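Local coordinates for uncharacterized protein (Bacteroides fragilis, PDB 4FR9) that is of unknown function but has a fold like that of beta-lactamase-inhibitor proteins and belongs to the PepSY clan, at residues Leu97-Pro100 against Thr105-Val108. Residues are numbered along the deposited sequence; the frame is centred on the assembly and turned at random.
Sequences LEYP and TEFV
In one of the two E106 conformers, the one described here, Y99 reaches across to E106 and gives its phenol proton to the carboxylate, OH to OE1 at 2.7 Å. The hydroxyl meets OE1 from above the carboxylate plane, 42° out of it. The ring and carboxylate planes stand 71° apart, and OE1 lies at the ring edge, close to the ring plane. The E106 chain is extended beyond CG and brings OE1 to the phenol. Its other oxygen, OE2, forms a salt bridge with R143, which also makes a cation-pi contact with the Y99 ring. In this conformer the two oxygens thus have separate partners, and R143 may favour the charged form of the buried carboxylate.

L97 lies on the same sheet face as E106. With CG beside its own backbone N (chi1 -59°), it brings CD1 to 3.7 Å from V108 CG2. CD1 also lies beside E106 OE1.

L97 and E106 form an antiparallel hydrogen-bonded pair. L97 N to E106 O and E106 N to L97 O are both 2.8 Å. T105 CA adds a CA-H...O contact to L97 O.

On the other face, E98 and T105 form a non-hydrogen-bonded pair. Their side chains lie side by side and point the same way. Two waters link E98 OE2 to T105 OG1; one is 2.9 Å from OE2, the other 3.2 Å.

The contact closes the loop end of the hairpin of strands 90-98 and 105-112. Strand 60-67 flanks it beyond L97 and Y99, and strand 118-121 continues the antiparallel sheet beyond E106 and V108, where Y120 touches L97, E106 and V108.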
# COMPACT_ATOMS: atom_id res chain seq x y z
N LEU A 97 -1.30 -1.41 -3.61
CA LEU A 97 -0.25 -2.24 -3.05
C LEU A 97 0.45 -2.94 -4.17
O LEU A 97 -0.18 -3.57 -5.01
CB LEU A 97 -0.82 -3.24 -2.05
CG LEU A 97 -1.58 -2.64 -0.86
CD1 LEU A 97 -2.26 -3.72 -0.01
CD2 LEU A 97 -0.70 -1.74 -0.01
N GLU A 98 1.78 -2.81 -4.22
CA GLU A 98 2.60 -3.45 -5.20
C GLU A 98 3.63 -4.34 -4.53
O GLU A 98 4.15 -3.99 -3.48
CB GLU A 98 3.29 -2.42 -6.08
CG GLU A 98 2.35 -1.64 -6.97
CD GLU A 98 3.04 -0.55 -7.71
OE1 GLU A 98 3.32 0.49 -7.09
OE2 GLU A 98 3.32 -0.76 -8.92
N TYR A 99 3.90 -5.48 -5.15
CA TYR A 99 4.72 -6.53 -4.57
C TYR A 99 5.66 -7.11 -5.62
O TYR A 99 5.40 -7.03 -6.82
CB TYR A 99 3.84 -7.67 -4.13
CG TYR A 99 2.72 -7.31 -3.19
CD1 TYR A 99 1.47 -6.94 -3.67
CD2 TYR A 99 2.89 -7.36 -1.82
CE1 TYR A 99 0.45 -6.65 -2.81
CE2 TYR A 99 1.86 -7.07 -0.96
CZ TYR A 99 0.62 -6.75 -1.45
OH TYR A 99 -0.43 -6.53 -0.60
N PRO A 100 6.72 -7.79 -5.15
CA PRO A 100 7.64 -8.45 -6.07
C PRO A 100 7.17 -9.81 -6.61
O PRO A 100 7.89 -10.42 -7.41
CB PRO A 100 8.93 -8.63 -5.23
CG PRO A 100 8.44 -8.70 -3.83
CD PRO A 100 7.26 -7.74 -3.77
N THR A 105 0.11 -6.31 -8.31
CA THR A 105 -0.60 -5.09 -7.99
C THR A 105 -1.96 -5.46 -7.41
O THR A 105 -2.68 -6.29 -7.99
CB THR A 105 -0.78 -4.22 -9.22
OG1 THR A 105 0.48 -3.95 -9.81
CG2 THR A 105 -1.44 -2.90 -8.91
N GLU A 106 -2.33 -4.83 -6.30
CA GLU A 106 -3.68 -4.91 -5.69
C GLU A 106 -4.15 -3.48 -5.50
O GLU A 106 -3.40 -2.66 -4.97
CB GLU A 106 -3.67 -5.54 -4.28
CG GLU A 106 -3.36 -7.05 -4.22
CD GLU A 106 -2.94 -7.56 -2.86
OE1 GLU A 106 -2.72 -6.77 -1.94
OE2 GLU A 106 -2.80 -8.80 -2.77
N PHE A 107 -5.37 -3.16 -5.88
CA PHE A 107 -6.01 -1.88 -5.56
C PHE A 107 -6.95 -2.13 -4.40
O PHE A 107 -7.81 -3.02 -4.48
CB PHE A 107 -6.77 -1.36 -6.76
CG PHE A 107 -5.89 -0.97 -7.87
CD1 PHE A 107 -5.35 0.33 -7.92
CD2 PHE A 107 -5.54 -1.85 -8.85
CE1 PHE A 107 -4.49 0.69 -8.92
CE2 PHE A 107 -4.66 -1.48 -9.88
CZ PHE A 107 -4.15 -0.21 -9.90
N VAL A 108 -6.83 -1.35 -3.32
CA VAL A 108 -7.58 -1.57 -2.11
C VAL A 108 -8.50 -0.40 -1.88
O VAL A 108 -8.04 0.73 -1.70
CB VAL A 108 -6.69 -1.83 -0.89
CG1 VAL A 108 -7.56 -2.21 0.28
CG2 VAL A 108 -5.65 -2.91 -1.17
O HOH W 1 3.26 -3.53 -9.76
O HOH W 2 0.93 -1.24 -11.00